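Local coordinates for like-Sm ribonucleoprotein core (Methanococcus vannielii, PDB 5MKN), which probably binds RNA as a ring of seven Sm-like subunits, holding uridine bases in pockets along the ring, and also carries calcium sites, at residues P7-G12 / K34-H39; M40-E45 / L60-D65. All coordinates share one frame; numbering follows the deposited sequence.

Interaction 1: residues P7-G12 / K34-H39. With U5P (uridine-5'-monophosphate), chain B; U5P (uridine-5'-monophosphate), chain C.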
loop_
_atom_site.group_PDB
_atom_site.type_symbol
_atom_site.label_atom_id
_atom_site.label_comp_id
_atom_site.label_asym_id
_atom_site.label_seq_id
_atom_site.Cartn_x
_atom_site.Cartn_y
_atom_site.Cartn_z
ATOM N N PRO A 7 -16.066 15.123 -0.245
ATOM C CA PRO A 7 -16.795 14.259 0.696
ATOM C C PRO A 7 -16.294 14.364 2.115
ATOM O O PRO A 7 -16.981 13.903 3.037
ATOM C CB PRO A 7 -16.556 12.849 0.132
ATOM C CG PRO A 7 -15.291 12.971 -0.663
ATOM C CD PRO A 7 -15.352 14.343 -1.270
ATOM N N LEU A 8 -15.111 14.930 2.323
ATOM C CA LEU A 8 -14.596 15.096 3.669
ATOM C C LEU A 8 -15.228 16.274 4.407
ATOM O O LEU A 8 -14.961 16.455 5.600
ATOM C CB LEU A 8 -13.073 15.232 3.612
ATOM C CG LEU A 8 -12.402 13.942 3.136
ATOM C CD1 LEU A 8 -10.877 14.021 3.239
ATOM C CD2 LEU A 8 -12.953 12.759 3.940
ATOM N N ASP A 9 -16.078 17.060 3.744
ATOM C CA ASP A 9 -16.762 18.147 4.428
ATOM C C ASP A 9 -17.911 17.659 5.297
ATOM O O ASP A 9 -18.211 18.282 6.321
ATOM C CB ASP A 9 -17.262 19.157 3.408
ATOM C CG ASP A 9 -16.130 19.849 2.711
ATOM O OD1 ASP A 9 -14.978 19.627 3.136
ATOM O OD2 ASP A 9 -16.374 20.591 1.738
ATOM N N ALA A 10 -18.568 16.560 4.915
ATOM C CA ALA A 10 -19.509 15.925 5.828
ATOM C C ALA A 10 -18.852 15.583 7.156
ATOM O O ALA A 10 -19.545 15.518 8.175
ATOM C CB ALA A 10 -20.105 14.663 5.203
ATOM N N LEU A 11 -17.531 15.364 7.160
ATOM C CA LEU A 11 -16.801 15.188 8.412
ATOM C C LEU A 11 -16.668 16.503 9.178
ATOM O O LEU A 11 -16.697 16.501 10.416
ATOM C CB LEU A 11 -15.414 14.595 8.138
ATOM C CG LEU A 11 -15.269 13.071 8.156
ATOM C CD1 LEU A 11 -13.809 12.647 8.266
ATOM C CD2 LEU A 11 -16.077 12.483 9.290
ATOM N N GLY A 12 -16.509 17.624 8.467
ATOM C CA GLY A 12 -16.487 18.914 9.130
ATOM C C GLY A 12 -17.845 19.336 9.654
ATOM O O GLY A 12 -17.935 20.047 10.658
ATOM N N LYS A 34 -13.442 15.466 17.207
ATOM C CA LYS A 34 -12.764 16.735 17.428
ATOM C C LYS A 34 -11.993 17.229 16.211
ATOM O O LYS A 34 -11.995 18.436 15.941
ATOM C CB LYS A 34 -11.821 16.624 18.631
ATOM C CG LYS A 34 -12.539 16.315 19.949
ATOM C CD LYS A 34 -13.659 17.327 20.238
ATOM C CE LYS A 34 -13.113 18.640 20.793
ATOM N NZ LYS A 34 -14.141 19.720 20.890
ATOM N N ALA A 35 -11.358 16.338 15.445
ATOM C CA ALA A 35 -10.544 16.803 14.330
ATOM C C ALA A 35 -10.359 15.707 13.286
ATOM O O ALA A 35 -10.348 14.511 13.605
ATOM C CB ALA A 35 -9.178 17.295 14.824
ATOM N N TYR A 36 -10.178 16.142 12.035
ATOM C CA TYR A 36 -9.862 15.261 10.918
ATOM C C TYR A 36 -8.902 15.960 9.949
ATOM O O TYR A 36 -8.819 17.189 9.908
ATOM C CB TYR A 36 -11.140 14.825 10.185
ATOM C CG TYR A 36 -11.729 15.897 9.289
ATOM C CD1 TYR A 36 -12.599 16.863 9.796
ATOM C CD2 TYR A 36 -11.405 15.948 7.932
ATOM C CE1 TYR A 36 -13.136 17.843 8.976
ATOM C CE2 TYR A 36 -11.928 16.935 7.099
ATOM C CZ TYR A 36 -12.793 17.875 7.625
ATOM O OH TYR A 36 -13.305 18.839 6.792
ATOM N N ASP A 37 -8.180 15.165 9.147
ATOM C CA ASP A 37 -7.325 15.694 8.080
ATOM C C ASP A 37 -7.625 14.978 6.761
ATOM O O ASP A 37 -8.422 14.034 6.696
ATOM C CB ASP A 37 -5.828 15.587 8.425
ATOM C CG ASP A 37 -5.391 14.167 8.793
ATOM O OD1 ASP A 37 -6.050 13.185 8.392
ATOM O OD2 ASP A 37 -4.363 14.025 9.485
ATOM N N LEU A 38 -6.959 15.432 5.697
ATOM C CA LEU A 38 -7.205 14.900 4.361
ATOM C C LEU A 38 -6.752 13.454 4.194
ATOM O O LEU A 38 -7.113 12.835 3.190
ATOM C CB LEU A 38 -6.526 15.785 3.312
ATOM C CG LEU A 38 -7.064 17.216 3.235
ATOM C CD1 LEU A 38 -6.485 17.966 2.042
ATOM C CD2 LEU A 38 -8.599 17.215 3.195
ATOM N N HIS A 39 -5.961 12.911 5.124
ATOM C CA HIS A 39 -5.709 11.475 5.155
ATOM C C HIS A 39 -6.864 10.704 5.771
ATOM O O HIS A 39 -6.850 9.466 5.742
ATOM C CB HIS A 39 -4.442 11.142 5.960
ATOM C CG HIS A 39 -3.239 11.959 5.600
ATOM N ND1 HIS A 39 -2.406 11.642 4.550
ATOM C CD2 HIS A 39 -2.714 13.068 6.173
ATOM C CE1 HIS A 39 -1.429 12.528 4.481
ATOM N NE2 HIS A 39 -1.590 13.401 5.458
HETATM N N1 U5P B . -1.319 8.250 5.466
HETATM C C2 U5P B . -2.264 8.071 6.487
HETATM N N3 U5P B . -2.020 8.774 7.649
HETATM C C4 U5P B . -0.954 9.609 7.898
HETATM C C5 U5P B . -0.036 9.738 6.813
HETATM C C6 U5P B . -0.239 9.070 5.672
HETATM O O2 U5P B . -3.256 7.361 6.409
HETATM O O4 U5P B . -0.860 10.174 8.983
HETATM C "C1'" U5P B . -1.437 7.564 4.167
HETATM C "C2'" U5P B . -2.736 7.849 3.420
HETATM O "O2'" U5P B . -3.778 7.009 3.861
HETATM C "C3'" U5P B . -2.314 7.625 1.975
HETATM C "C4'" U5P B . -0.893 8.170 1.960
HETATM O "O3'" U5P B . -2.290 6.226 1.695
HETATM O "O4'" U5P B . -0.400 8.039 3.324
HETATM C "C5'" U5P B . -0.783 9.611 1.525
HETATM O "O5'" U5P B . -2.008 10.082 0.974
HETATM N N1 U5P C . -6.254 7.742 0.290
HETATM C C2 U5P C . -7.530 7.362 0.687
HETATM N N3 U5P C . -8.239 8.333 1.342
HETATM C C4 U5P C . -7.815 9.611 1.634
HETATM C C5 U5P C . -6.490 9.927 1.191
HETATM C C6 U5P C . -5.768 9.003 0.546
HETATM O O2 U5P C . -8.006 6.257 0.476
HETATM O O4 U5P C . -8.576 10.370 2.230
HETATM C "C1'" U5P C . -5.455 6.752 -0.442
HETATM C "C2'" U5P C . -5.882 6.613 -1.900
HETATM O "O2'" U5P C . -7.014 5.784 -2.042
HETATM C "C3'" U5P C . -4.606 6.078 -2.535
HETATM C "C4'" U5P C . -3.518 6.822 -1.768
HETATM O "O3'" U5P C . -4.494 4.678 -2.285
HETATM O "O4'" U5P C . -4.108 7.187 -0.483
HETATM C "C5'" U5P C . -2.997 8.060 -2.461
HETATM O "O5'" U5P C . -3.717 8.327 -3.662
#
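Leu11 lies over one face of the Tyr36 ring, its CB 3.9 Å from the ring centroid and 8° off the ring normal, a CH-pi contact. Gly12 N and Leu8 O approach the same ring obliquely. The second flat group, the imidazole of His39, has the uracil of U5P (chain B) over one face, C5 offset toward the rim, and the closest atoms are His39 ND1 and uracil C6 at 3.5 Å. At the edge of the imidazole, in its plane, lie Asp37 CG and C5' of that nucleotide.

The tyrosine CG sits between its own backbone N and carbonyl carbon (chi1 76°), which turns the ring up under the short helix at 9-12. There Leu11 CD1 also reaches Tyr36 CB at 3.9 Å, and Leu8 CB packs on Tyr36 CE2. Farther along, Leu8 CD1 meets Leu38 CD2 at 3.9 Å, although the CB of Leu38 points away. Tyr36 OH ends 3.1 Å from Leu8 O, beside the weakly bonded first turn of the helix.

Asp37 turns away from the helix and accepts a hydrogen bond from Asn41 ND2, while Leu38 O comes 3.0 Å from O4 of U5P (chain C). The N-terminal helix of this Sm fold is thus seated on the end of strand 28-36 mainly by apolar contacts, whereas the loop that follows brings the His39 ring and the Leu38 carbonyl to the nucleotides.

Interaction 2: residues M40-E45 / L60-D65. With U5P (uridine-5'-monophosphate), chain B; U5P (uridine-5'-monophosphate), chain D.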
loop_
_atom_site.group_PDB
_atom_site.type_symbol
_atom_site.label_atom_id
_atom_site.label_comp_id
_atom_site.label_asym_id
_atom_site.label_seq_id
_atom_site.Cartn_x
_atom_site.Cartn_y
_atom_site.Cartn_z
ATOM N N MET A 40 -7.841 11.414 6.344
ATOM C CA MET A 40 -8.931 10.867 7.146
ATOM C C MET A 40 -8.468 10.362 8.502
ATOM O O MET A 40 -9.127 9.508 9.095
ATOM C CB MET A 40 -9.691 9.758 6.409
ATOM C CG MET A 40 -10.532 10.258 5.253
ATOM S SD MET A 40 -11.593 8.948 4.645
ATOM C CE MET A 40 -12.441 8.498 6.156
ATOM N N ASN A 41 -7.337 10.856 9.003
ATOM C CA ASN A 41 -7.036 10.742 10.429
ATOM C C ASN A 41 -8.104 11.472 11.237
ATOM O O ASN A 41 -8.554 12.559 10.860
ATOM C CB ASN A 41 -5.666 11.349 10.762
ATOM C CG ASN A 41 -4.509 10.602 10.137
ATOM O OD1 ASN A 41 -4.431 9.374 10.211
ATOM N ND2 ASN A 41 -3.576 11.351 9.545
ATOM N N VAL A 42 -8.501 10.893 12.364
ATOM C CA VAL A 42 -9.514 11.515 13.210
ATOM C C VAL A 42 -9.080 11.439 14.666
ATOM O O VAL A 42 -8.465 10.455 15.096
ATOM C CB VAL A 42 -10.903 10.869 13.019
ATOM C CG1 VAL A 42 -11.480 11.264 11.680
ATOM C CG2 VAL A 42 -10.815 9.360 13.143
ATOM N N ALA A 43 -9.390 12.496 15.413
ATOM C CA ALA A 43 -9.237 12.532 16.861
ATOM C C ALA A 43 -10.622 12.501 17.501
ATOM O O ALA A 43 -11.482 13.332 17.183
ATOM C CB ALA A 43 -8.465 13.778 17.302
ATOM N N LEU A 44 -10.843 11.541 18.388
ATOM C CA LEU A 44 -12.148 11.354 19.003
ATOM C C LEU A 44 -12.044 11.488 20.520
ATOM O O LEU A 44 -11.110 10.966 21.143
ATOM C CB LEU A 44 -12.754 9.990 18.616
ATOM C CG LEU A 44 -12.994 9.740 17.120
ATOM C CD1 LEU A 44 -13.555 8.351 16.897
ATOM C CD2 LEU A 44 -13.889 10.798 16.477
ATOM N N GLU A 45 -13.002 12.215 21.097
ATOM C CA GLU A 45 -13.100 12.397 22.539
ATOM C C GLU A 45 -13.990 11.318 23.133
ATOM O O GLU A 45 -15.064 11.028 22.601
ATOM C CB GLU A 45 -13.688 13.768 22.872
ATOM C CG GLU A 45 -12.709 14.793 23.406
ATOM C CD GLU A 45 -13.419 16.059 23.871
ATOM O OE1 GLU A 45 -12.919 17.171 23.575
ATOM O OE2 GLU A 45 -14.479 15.936 24.535
ATOM N N LEU A 60 -8.322 9.587 21.604
ATOM C CA LEU A 60 -7.894 8.564 20.659
ATOM C C LEU A 60 -7.628 9.227 19.319
ATOM O O LEU A 60 -8.447 10.022 18.843
ATOM C CB LEU A 60 -8.960 7.484 20.496
ATOM C CG LEU A 60 -8.457 6.073 20.235
ATOM C CD1 LEU A 60 -7.705 5.564 21.444
ATOM C CD2 LEU A 60 -9.623 5.156 19.899
ATOM N N VAL A 61 -6.487 8.911 18.715
ATOM C CA VAL A 61 -6.157 9.404 17.384
ATOM C C VAL A 61 -6.049 8.205 16.455
ATOM O O VAL A 61 -5.180 7.344 16.643
ATOM C CB VAL A 61 -4.859 10.224 17.377
ATOM C CG1 VAL A 61 -4.382 10.442 15.927
ATOM C CG2 VAL A 61 -5.086 11.545 18.079
ATOM N N VAL A 62 -6.918 8.154 15.453
ATOM C CA VAL A 62 -7.010 7.018 14.545
ATOM C C VAL A 62 -6.285 7.352 13.249
ATOM O O VAL A 62 -6.581 8.371 12.609
ATOM C CB VAL A 62 -8.475 6.660 14.257
ATOM C CG1 VAL A 62 -8.556 5.667 13.094
ATOM C CG2 VAL A 62 -9.143 6.131 15.514
ATOM N N ARG A 63 -5.349 6.480 12.850
ATOM C CA ARG A 63 -4.699 6.612 11.551
ATOM C C ARG A 63 -5.703 6.317 10.439
ATOM O O ARG A 63 -6.281 5.224 10.382
ATOM C CB ARG A 63 -3.486 5.686 11.451
ATOM C CG ARG A 63 -2.816 5.729 10.081
ATOM C CD ARG A 63 -1.619 4.781 9.955
ATOM N NE ARG A 63 -0.429 5.512 9.526
ATOM C CZ ARG A 63 -0.086 5.729 8.261
ATOM N NH1 ARG A 63 -0.826 5.257 7.273
ATOM N NH2 ARG A 63 1.004 6.420 7.985
ATOM N N GLY A 64 -5.883 7.296 9.542
ATOM C CA GLY A 64 -6.952 7.240 8.559
ATOM C C GLY A 64 -6.929 6.024 7.648
ATOM O O GLY A 64 -7.979 5.601 7.152
ATOM N N ASP A 65 -5.751 5.441 7.412
ATOM C CA ASP A 65 -5.718 4.270 6.544
ATOM C C ASP A 65 -6.353 3.044 7.186
ATOM O O ASP A 65 -6.421 1.995 6.535
ATOM C CB ASP A 65 -4.274 3.974 6.080
ATOM C CG ASP A 65 -3.382 3.345 7.161
ATOM O OD1 ASP A 65 -3.802 3.171 8.322
ATOM O OD2 ASP A 65 -2.226 3.000 6.822
HETATM N N1 U5P B . -1.319 8.250 5.466
HETATM C C2 U5P B . -2.264 8.071 6.487
HETATM N N3 U5P B . -2.020 8.774 7.649
HETATM C C4 U5P B . -0.954 9.609 7.898
HETATM C C5 U5P B . -0.036 9.738 6.813
HETATM C C6 U5P B . -0.239 9.070 5.672
HETATM O O2 U5P B . -3.256 7.361 6.409
HETATM O O4 U5P B . -0.860 10.174 8.983
HETATM C "C1'" U5P B . -1.437 7.564 4.167
HETATM C "C2'" U5P B . -2.736 7.849 3.420
HETATM O "O2'" U5P B . -3.778 7.009 3.861
HETATM C "C3'" U5P B . -2.314 7.625 1.975
HETATM C "C4'" U5P B . -0.893 8.170 1.960
HETATM O "O3'" U5P B . -2.290 6.226 1.695
HETATM O "O4'" U5P B . -0.400 8.039 3.324
HETATM C "C5'" U5P B . -0.783 9.611 1.525
HETATM O "O5'" U5P B . -2.008 10.082 0.974
HETATM N N1 U5P D . 5.577 6.289 5.574
HETATM C C2 U5P D . 5.619 5.838 6.897
HETATM N N3 U5P D . 6.822 6.054 7.539
HETATM C C4 U5P D . 7.943 6.654 6.998
HETATM C C5 U5P D . 7.820 7.084 5.639
HETATM C C6 U5P D . 6.665 6.902 4.993
HETATM O O2 U5P D . 4.673 5.302 7.458
HETATM O O4 U5P D . 8.952 6.778 7.685
HETATM C "C1'" U5P D . 4.323 6.143 4.817
HETATM C "C2'" U5P D . 3.259 7.156 5.251
HETATM O "O2'" U5P D . 2.541 6.733 6.391
HETATM C "C3'" U5P D . 2.438 7.306 3.974
HETATM C "C4'" U5P D . 3.506 7.218 2.888
HETATM O "O3'" U5P D . 1.531 6.210 3.845
HETATM O "O4'" U5P D . 4.597 6.433 3.456
HETATM C "C5'" U5P D . 4.031 8.557 2.430
HETATM O "O5'" U5P D . 3.468 9.617 3.197
#
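Asn41 meets the 60-65 segment from its CB outward. Asn41 CB lies 3.6 Å from Val62 O, and CG stands anti to the carbonyl carbon (chi1 -66°), bringing the amide across to Gly64. Asn41 OD1 accepts the N-H of Gly64 N at 2.6 Å, with the donor tilted 35° from the carbonyl plane. Asn41 ND2 turns outward to O4 of the uracil in U5P (chain B), a 3.0 Å hydrogen bond with an N-H...acceptor angle of 159°. It also donates to Asp37 OD2. Both ends of the amide being engaged, its flip is fixed. Cut back to an alanine, this position is likely to lose three bonds at once, with Gly64 N, uracil O4 and Asp37 OD2 each left without this mate.

Arg63 lays a face of its guanidinium over the same uracil, N3 standing 3.6 Å above the plane. Arg63 NH1 forms a salt bridge with Asp65 OD2 at 2.7 Å, which should help hold the guanidinium flat on the base. Asp65 N adds a weak bond to uracil O2.

Behind the site, strands 42-44 and 60-62 run antiparallel, with Val42-Val62 and Leu44-Leu60 as hydrogen-bonded pairs. Val42 and Val62 lie side by side, Val42 CG2 to Val62 CB 3.7 Å. The uridine pocket is therefore built at the end of two paired strands: O4 takes a good N-H bond and O2 a weak one, consistent with a preference for uracil, and a cation covers the base.

In the fold
Both contacts lie in one Sm fold and share a sheet, because strands 28-36 and 42-44 are neighbours, joined by backbone bonds from Ala35 and Lys34 to Ala43. Interaction 2 is the core: every touching residue is buried, and paired strands supply the grip. Interaction 1 is partly buried, a short helix resting on the end of a strand, held mainly by leucine side chains and a tyrosine face. They meet at U5P (chain B), whose uracil lies over the face of the His39 ring of 34-39 and on whose other side lies Arg63 of interaction 2. Both also reach neighbouring subunits, with strand 60-62 continuing the sheet into one of them.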